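Local coordinates for muconate lactonizing enzyme (Corynebacterium glutamicum, PDB 3I4K), which belongs to the muconate lactonizing enzyme family of the enolase superfamily and carries a magnesium ion in its barrel domain, at residues 39-53 with 109-121. Sequence-based numbering, arbitrary orientation.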
ATOM      1  N   VAL A  39      -4.934 -23.283   6.126  1.00 47.89           N
ATOM      2  CA  VAL A  39      -6.074 -22.664   6.787  1.00 47.88           C
ATOM      3  C   VAL A  39      -7.168 -22.406   5.757  1.00 46.68           C
ATOM      4  O   VAL A  39      -6.886 -22.004   4.632  1.00 46.09           O
ATOM      5  CB  VAL A  39      -5.664 -21.323   7.458  1.00 47.99           C
ATOM      6  CG1 VAL A  39      -6.851 -20.714   8.183  1.00 49.38           C
ATOM      7  CG2 VAL A  39      -4.521 -21.560   8.437  1.00 49.54           C
ATOM      8  N   SER A  40      -8.414 -22.647   6.140  1.00 46.24           N
ATOM      9  CA  SER A  40      -9.525 -22.433   5.225  1.00 46.06           C
ATOM     10  C   SER A  40     -10.616 -21.589   5.851  1.00 47.15           C
ATOM     11  O   SER A  40     -10.937 -21.741   7.033  1.00 47.39           O
ATOM     12  CB  SER A  40     -10.123 -23.771   4.781  1.00 46.23           C
ATOM     13  OG  SER A  40     -10.633 -24.491   5.888  1.00 47.10           O
ATOM     14  N   VAL A  41     -11.173 -20.693   5.046  1.00 47.02           N
ATOM     15  CA  VAL A  41     -12.253 -19.827   5.477  1.00 48.72           C
ATOM     16  C   VAL A  41     -13.500 -20.261   4.706  1.00 50.32           C
ATOM     17  O   VAL A  41     -13.530 -20.241   3.471  1.00 49.74           O
ATOM     18  CB  VAL A  41     -11.920 -18.340   5.205  1.00 48.64           C
ATOM     19  CG1 VAL A  41     -13.137 -17.461   5.470  1.00 48.35           C
ATOM     20  CG2 VAL A  41     -10.784 -17.906   6.122  1.00 48.13           C
ATOM     21  N   HIS A  42     -14.516 -20.675   5.459  1.00 52.78           N
ATOM     22  CA  HIS A  42     -15.774 -21.162   4.903  1.00 54.51           C
ATOM     23  C   HIS A  42     -16.852 -20.093   4.960  1.00 54.72           C
ATOM     24  O   HIS A  42     -17.239 -19.635   6.037  1.00 54.30           O
ATOM     25  CB  HIS A  42     -16.216 -22.398   5.686  1.00 56.41           C
ATOM     26  CG  HIS A  42     -15.177 -23.474   5.740  1.00 58.62           C
ATOM     27  ND1 HIS A  42     -14.981 -24.372   4.712  1.00 59.84           N
ATOM     28  CD2 HIS A  42     -14.245 -23.767   6.677  1.00 58.95           C
ATOM     29  CE1 HIS A  42     -13.973 -25.171   5.015  1.00 60.16           C
ATOM     30  NE2 HIS A  42     -13.508 -24.824   6.201  1.00 59.48           N
ATOM     31  N   LEU A  43     -17.335 -19.703   3.786  1.00 56.44           N
ATOM     32  CA  LEU A  43     -18.355 -18.673   3.682  1.00 59.37           C
ATOM     33  C   LEU A  43     -19.770 -19.228   3.533  1.00 60.87           C
ATOM     34  O   LEU A  43     -19.983 -20.281   2.930  1.00 62.11           O
ATOM     35  CB  LEU A  43     -18.045 -17.748   2.501  1.00 59.07           C
ATOM     36  CG  LEU A  43     -16.728 -16.967   2.520  1.00 58.91           C
ATOM     37  CD1 LEU A  43     -16.664 -16.063   1.300  1.00 58.79           C
ATOM     38  CD2 LEU A  43     -16.631 -16.142   3.793  1.00 57.13           C
ATOM     39  N   GLU A  44     -20.727 -18.492   4.090  1.00 61.60           N
ATOM     40  CA  GLU A  44     -22.139 -18.847   4.050  1.00 63.13           C
ATOM     41  C   GLU A  44     -22.580 -19.361   2.681  1.00 62.49           C
ATOM     42  O   GLU A  44     -23.349 -20.315   2.592  1.00 63.80           O
ATOM     43  CB  GLU A  44     -22.977 -17.625   4.438  1.00 66.19           C
ATOM     44  CG  GLU A  44     -24.472 -17.843   4.389  1.00 69.93           C
ATOM     45  CD  GLU A  44     -24.892 -19.024   5.225  1.00 72.96           C
ATOM     46  OE1 GLU A  44     -24.533 -19.051   6.422  1.00 74.64           O
ATOM     47  OE2 GLU A  44     -25.578 -19.922   4.688  1.00 75.01           O
ATOM     48  N   ASN A  45     -22.090 -18.726   1.620  1.00 60.56           N
ATOM     49  CA  ASN A  45     -22.437 -19.111   0.257  1.00 58.65           C
ATOM     50  C   ASN A  45     -21.727 -20.377  -0.211  1.00 56.81           C
ATOM     51  O   ASN A  45     -21.647 -20.644  -1.408  1.00 55.49           O
ATOM     52  CB  ASN A  45     -22.120 -17.963  -0.708  1.00 59.34           C
ATOM     53  CG  ASN A  45     -20.680 -17.491  -0.597  1.00 60.25           C
ATOM     54  OD1 ASN A  45     -20.240 -16.617  -1.341  1.00 59.90           O
ATOM     55  ND2 ASN A  45     -19.942 -18.071   0.340  1.00 59.48           N
ATOM     56  N   GLY A  46     -21.198 -21.147   0.735  1.00 56.44           N
ATOM     57  CA  GLY A  46     -20.520 -22.385   0.389  1.00 54.88           C
ATOM     58  C   GLY A  46     -19.091 -22.301  -0.116  1.00 54.74           C
ATOM     59  O   GLY A  46     -18.395 -23.318  -0.157  1.00 53.46           O
ATOM     60  N   VAL A  47     -18.637 -21.114  -0.509  1.00 55.28           N
ATOM     61  CA  VAL A  47     -17.269 -20.977  -1.006  1.00 55.54           C
ATOM     62  C   VAL A  47     -16.242 -21.181   0.109  1.00 54.71           C
ATOM     63  O   VAL A  47     -16.485 -20.823   1.264  1.00 54.41           O
ATOM     64  CB  VAL A  47     -17.040 -19.597  -1.654  1.00 56.90           C
ATOM     65  CG1 VAL A  47     -17.418 -18.510  -0.687  1.00 58.66           C
ATOM     66  CG2 VAL A  47     -15.580 -19.443  -2.063  1.00 56.13           C
ATOM     67  N   ILE A  48     -15.103 -21.767  -0.248  1.00 54.62           N
ATOM     68  CA  ILE A  48     -14.026 -22.025   0.708  1.00 55.40           C
ATOM     69  C   ILE A  48     -12.702 -21.416   0.232  1.00 54.66           C
ATOM     70  O   ILE A  48     -12.209 -21.754  -0.849  1.00 54.09           O
ATOM     71  CB  ILE A  48     -13.823 -23.546   0.911  1.00 56.54           C
ATOM     72  CG1 ILE A  48     -15.144 -24.201   1.322  1.00 57.59           C
ATOM     73  CG2 ILE A  48     -12.775 -23.800   1.987  1.00 57.77           C
ATOM     74  CD1 ILE A  48     -15.042 -25.703   1.529  1.00 55.53           C
ATOM     75  N   GLY A  49     -12.133 -20.520   1.040  1.00 54.66           N
ATOM     76  CA  GLY A  49     -10.868 -19.885   0.696  1.00 53.47           C
ATOM     77  C   GLY A  49      -9.712 -20.509   1.460  1.00 52.94           C
ATOM     78  O   GLY A  49      -9.859 -20.857   2.630  1.00 53.42           O
ATOM     79  N   TYR A  50      -8.557 -20.644   0.813  1.00 52.32           N
ATOM     80  CA  TYR A  50      -7.400 -21.264   1.453  1.00 53.10           C
ATOM     81  C   TYR A  50      -6.173 -20.370   1.606  1.00 52.19           C
ATOM     82  O   TYR A  50      -5.867 -19.550   0.736  1.00 50.48           O
ATOM     83  CB  TYR A  50      -7.004 -22.523   0.685  1.00 55.93           C
ATOM     84  CG  TYR A  50      -8.060 -23.598   0.712  1.00 60.35           C
ATOM     85  CD1 TYR A  50      -8.285 -24.350   1.865  1.00 61.73           C
ATOM     86  CD2 TYR A  50      -8.862 -23.842  -0.402  1.00 61.91           C
ATOM     87  CE1 TYR A  50      -9.279 -25.317   1.909  1.00 63.24           C
ATOM     88  CE2 TYR A  50      -9.863 -24.806  -0.369  1.00 63.76           C
ATOM     89  CZ  TYR A  50     -10.066 -25.543   0.789  1.00 64.31           C
ATOM     90  OH  TYR A  50     -11.048 -26.507   0.830  1.00 66.06           O
ATOM     91  N   GLY A  51      -5.475 -20.555   2.725  1.00 51.29           N
ATOM     92  CA  GLY A  51      -4.271 -19.795   3.017  1.00 50.18           C
ATOM     93  C   GLY A  51      -3.285 -20.688   3.747  1.00 49.60           C
ATOM     94  O   GLY A  51      -3.695 -21.652   4.396  1.00 49.22           O
ATOM     95  N   GLU A  52      -1.993 -20.374   3.654  1.00 47.45           N
ATOM     96  CA  GLU A  52      -0.959 -21.178   4.303  1.00 45.48           C
ATOM     97  C   GLU A  52      -0.212 -20.546   5.478  1.00 45.67           C
ATOM     98  O   GLU A  52       0.256 -19.411   5.398  1.00 47.15           O
ATOM     99  CB  GLU A  52       0.081 -21.628   3.270  1.00 43.33           C
ATOM    100  CG  GLU A  52      -0.366 -22.768   2.355  1.00 45.27           C
ATOM    101  CD  GLU A  52       0.746 -23.249   1.444  1.00 44.85           C
ATOM    102  OE1 GLU A  52       1.925 -22.989   1.755  1.00 48.94           O
ATOM    103  OE2 GLU A  52       0.454 -23.900   0.424  1.00 46.53           O
ATOM    104  N   GLY A  53      -0.108 -21.300   6.570  1.00 44.48           N
ATOM    105  CA  GLY A  53       0.651 -20.860   7.729  1.00 42.66           C
ATOM    106  C   GLY A  53       1.931 -21.663   7.558  1.00 41.97           C
ATOM    107  O   GLY A  53       1.984 -22.836   7.932  1.00 41.42           O
ATOM    108  N   ALA A 109      -1.871 -16.428   6.959  1.00 41.81           N
ATOM    109  CA  ALA A 109      -2.763 -17.482   6.490  1.00 42.29           C
ATOM    110  C   ALA A 109      -4.202 -16.990   6.515  1.00 41.81           C
ATOM    111  O   ALA A 109      -4.939 -17.175   5.550  1.00 42.21           O
ATOM    112  CB  ALA A 109      -2.618 -18.729   7.354  1.00 43.05           C
ATOM    113  N   VAL A 110      -4.595 -16.351   7.613  1.00 40.67           N
ATOM    114  CA  VAL A 110      -5.955 -15.837   7.736  1.00 41.72           C
ATOM    115  C   VAL A 110      -6.234 -14.813   6.629  1.00 41.18           C
ATOM    116  O   VAL A 110      -7.300 -14.816   6.007  1.00 37.34           O
ATOM    117  CB  VAL A 110      -6.187 -15.170   9.111  1.00 42.59           C
ATOM    118  CG1 VAL A 110      -7.624 -14.664   9.210  1.00 42.76           C
ATOM    119  CG2 VAL A 110      -5.897 -16.160  10.226  1.00 43.57           C
ATOM    120  N   ASP A 111      -5.258 -13.948   6.380  1.00 40.75           N
ATOM    121  CA  ASP A 111      -5.384 -12.931   5.345  1.00 41.05           C
ATOM    122  C   ASP A 111      -5.597 -13.570   3.967  1.00 41.22           C
ATOM    123  O   ASP A 111      -6.551 -13.241   3.269  1.00 38.66           O
ATOM    124  CB  ASP A 111      -4.125 -12.045   5.345  1.00 41.08           C
ATOM    125  CG  ASP A 111      -4.067 -11.091   4.160  1.00 39.86           C
ATOM    126  OD1 ASP A 111      -3.916 -11.571   3.018  1.00 39.68           O
ATOM    127  OD2 ASP A 111      -4.160  -9.861   4.374  1.00 41.89           O
ATOM    128  N   VAL A 112      -4.710 -14.480   3.580  1.00 41.76           N
ATOM    129  CA  VAL A 112      -4.813 -15.132   2.279  1.00 43.68           C
ATOM    130  C   VAL A 112      -6.101 -15.937   2.116  1.00 44.73           C
ATOM    131  O   VAL A 112      -6.711 -15.920   1.051  1.00 44.61           O
ATOM    132  CB  VAL A 112      -3.611 -16.052   2.021  1.00 42.71           C
ATOM    133  CG1 VAL A 112      -3.836 -16.869   0.753  1.00 43.31           C
ATOM    134  CG2 VAL A 112      -2.350 -15.212   1.868  1.00 43.08           C
ATOM    135  N   ALA A 113      -6.510 -16.639   3.170  1.00 46.53           N
ATOM    136  CA  ALA A 113      -7.738 -17.430   3.124  1.00 47.85           C
ATOM    137  C   ALA A 113      -8.923 -16.509   2.846  1.00 47.82           C
ATOM    138  O   ALA A 113      -9.798 -16.842   2.053  1.00 49.18           O
ATOM    139  CB  ALA A 113      -7.945 -18.172   4.444  1.00 45.77           C
HETATM  140  N   MSE A 114      -8.940 -15.349   3.494  1.00 48.39           N
HETATM  141  CA  MSE A 114     -10.018 -14.391   3.298  1.00 49.17           C
HETATM  142  C   MSE A 114     -10.023 -13.811   1.888  1.00 49.01           C
HETATM  143  O   MSE A 114     -11.085 -13.602   1.298  1.00 48.64           O
HETATM  144  CB  MSE A 114      -9.929 -13.274   4.333  1.00 50.79           C
HETATM  145  CG  MSE A 114     -10.349 -13.730   5.713  1.00 53.54           C
HETATM  146 SE   MSE A 114     -10.795 -12.261   6.866  1.00 62.49          SE
HETATM  147  CE  MSE A 114     -12.071 -11.366   5.728  1.00 58.87           C
ATOM    148  N   HIS A 115      -8.838 -13.558   1.350  1.00 48.51           N
ATOM    149  CA  HIS A 115      -8.722 -13.019   0.005  1.00 48.57           C
ATOM    150  C   HIS A 115      -9.239 -14.045  -0.993  1.00 50.05           C
ATOM    151  O   HIS A 115      -9.978 -13.706  -1.917  1.00 48.19           O
ATOM    152  CB  HIS A 115      -7.265 -12.675  -0.309  1.00 48.87           C
ATOM    153  CG  HIS A 115      -6.852 -11.307   0.145  1.00 50.64           C
ATOM    154  ND1 HIS A 115      -7.014 -10.183  -0.637  1.00 50.13           N
ATOM    155  CD2 HIS A 115      -6.302 -10.882   1.305  1.00 50.18           C
ATOM    156  CE1 HIS A 115      -6.580  -9.124   0.023  1.00 49.64           C
ATOM    157  NE2 HIS A 115      -6.143  -9.522   1.205  1.00 51.98           N
ATOM    158  N   ASP A 116      -8.845 -15.300  -0.805  1.00 49.74           N
ATOM    159  CA  ASP A 116      -9.279 -16.374  -1.695  1.00 51.05           C
ATOM    160  C   ASP A 116     -10.811 -16.488  -1.672  1.00 50.12           C
ATOM    161  O   ASP A 116     -11.464 -16.395  -2.707  1.00 49.56           O
ATOM    162  CB  ASP A 116      -8.618 -17.695  -1.264  1.00 50.97           C
ATOM    163  CG  ASP A 116      -8.717 -18.790  -2.324  1.00 51.68           C
ATOM    164  OD1 ASP A 116      -8.670 -18.482  -3.537  1.00 48.85           O
ATOM    165  OD2 ASP A 116      -8.812 -19.974  -1.935  1.00 54.03           O
ATOM    166  N   ALA A 117     -11.375 -16.661  -0.480  1.00 50.70           N
ATOM    167  CA  ALA A 117     -12.819 -16.787  -0.316  1.00 51.71           C
ATOM    168  C   ALA A 117     -13.591 -15.633  -0.960  1.00 52.02           C
ATOM    169  O   ALA A 117     -14.657 -15.838  -1.546  1.00 51.21           O
ATOM    170  CB  ALA A 117     -13.164 -16.879   1.171  1.00 51.51           C
ATOM    171  N   TRP A 118     -13.048 -14.426  -0.853  1.00 51.72           N
ATOM    172  CA  TRP A 118     -13.688 -13.236  -1.413  1.00 51.92           C
ATOM    173  C   TRP A 118     -13.542 -13.153  -2.939  1.00 51.36           C
ATOM    174  O   TRP A 118     -14.512 -12.882  -3.651  1.00 50.72           O
ATOM    175  CB  TRP A 118     -13.096 -11.987  -0.750  1.00 53.97           C
ATOM    176  CG  TRP A 118     -13.938 -10.745  -0.857  1.00 57.67           C
ATOM    177  CD1 TRP A 118     -15.254 -10.667  -1.218  1.00 58.80           C
ATOM    178  CD2 TRP A 118     -13.532  -9.410  -0.534  1.00 58.97           C
ATOM    179  NE1 TRP A 118     -15.693  -9.366  -1.137  1.00 58.64           N
ATOM    180  CE2 TRP A 118     -14.656  -8.574  -0.719  1.00 58.93           C
ATOM    181  CE3 TRP A 118     -12.325  -8.839  -0.103  1.00 58.03           C
ATOM    182  CZ2 TRP A 118     -14.610  -7.196  -0.490  1.00 59.19           C
ATOM    183  CZ3 TRP A 118     -12.280  -7.470   0.125  1.00 58.04           C
ATOM    184  CH2 TRP A 118     -13.416  -6.664  -0.068  1.00 59.41           C
ATOM    185  N   ALA A 119     -12.334 -13.389  -3.444  1.00 49.79           N
ATOM    186  CA  ALA A 119     -12.095 -13.333  -4.880  1.00 50.08           C
ATOM    187  C   ALA A 119     -12.911 -14.394  -5.630  1.00 51.36           C
ATOM    188  O   ALA A 119     -13.375 -14.157  -6.746  1.00 49.82           O
ATOM    189  CB  ALA A 119     -10.610 -13.504  -5.172  1.00 48.62           C
ATOM    190  N   ARG A 120     -13.072 -15.569  -5.028  1.00 52.07           N
ATOM    191  CA  ARG A 120     -13.851 -16.630  -5.665  1.00 52.84           C
ATOM    192  C   ARG A 120     -15.335 -16.272  -5.617  1.00 53.01           C
ATOM    193  O   ARG A 120     -16.070 -16.505  -6.581  1.00 52.89           O
ATOM    194  CB  ARG A 120     -13.597 -17.976  -4.973  1.00 50.50           C
ATOM    195  CG  ARG A 120     -12.244 -18.592  -5.322  1.00 51.21           C
ATOM    196  CD  ARG A 120     -11.970 -19.852  -4.519  1.00 51.81           C
ATOM    197  NE  ARG A 120     -10.667 -20.429  -4.835  1.00 51.47           N
ATOM    198  CZ  ARG A 120     -10.384 -21.059  -5.969  1.00 51.82           C
ATOM    199  NH1 ARG A 120     -11.318 -21.204  -6.901  1.00 52.08           N
ATOM    200  NH2 ARG A 120      -9.160 -21.523  -6.183  1.00 48.83           N
ATOM    201  N   SER A 121     -15.766 -15.691  -4.498  1.00 53.02           N
ATOM    202  CA  SER A 121     -17.154 -15.283  -4.333  1.00 53.12           C
ATOM    203  C   SER A 121     -17.539 -14.222  -5.355  1.00 55.13           C
ATOM    204  O   SER A 121     -18.695 -14.150  -5.777  1.00 56.87           O
ATOM    205  CB  SER A 121     -17.395 -14.721  -2.928  1.00 52.66           C
ATOM    206  OG  SER A 121     -17.393 -15.738  -1.944  1.00 53.05           O
TER
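Strand 48-53 runs nearly antiparallel to helix 109-121, at 153°, with the two axes only 5.5 Å apart, so that G49 and A117 bring their CA atoms within 3.8 Å of each other. This β-hairpin, strands 39-43 and 48-53 joined by a type I turn from L43 to G46, packs on the last helix of the α+β N-terminal domain found in enolase-superfamily proteins, and it illustrates how a helix can lie almost on the backbone of a strand. Small residues on both partners allow it: G49 and G51, with no side chains, lay their CA atoms against the helix backbone beside A109, A113 and A117, G49 against A113 O and A117 N, G51 against A109 O. The CA of G49 makes a CH···O contact of 3.5 Å with A113 O. From the neighbouring strand, V39, V41 and L43 reach over the same alanines, V41 pressing CG2 on A113 CB at 3.3 Å, tighter than usual for two carbons, while L43 brings CD1 to 3.6 Å from A117 CB. At the far end the methyl group of A109 abuts the backbone of E52, whose CB points away from the helix and whose carboxylate is hydrogen-bonded to the hydroxyl of Y340 and the backbone N-H groups of G307 and G310. D116 supplies a polar tie to the strand. With CG anti to the backbone N (chi1 -165°), its carboxylate reaches the strand edge, where OD2 takes the N-H of Y50 through its anti lone pair at 2.8 Å, a fairly straight bond of 163°. Its other oxygen accepts the backbone N-H of L360, joining this edge to the C-terminal part of the chain. R120, extended from CG to NE, returns along the helix to form a salt bridge with the same carboxylate, its NE 3.1 Å from D116 OD1.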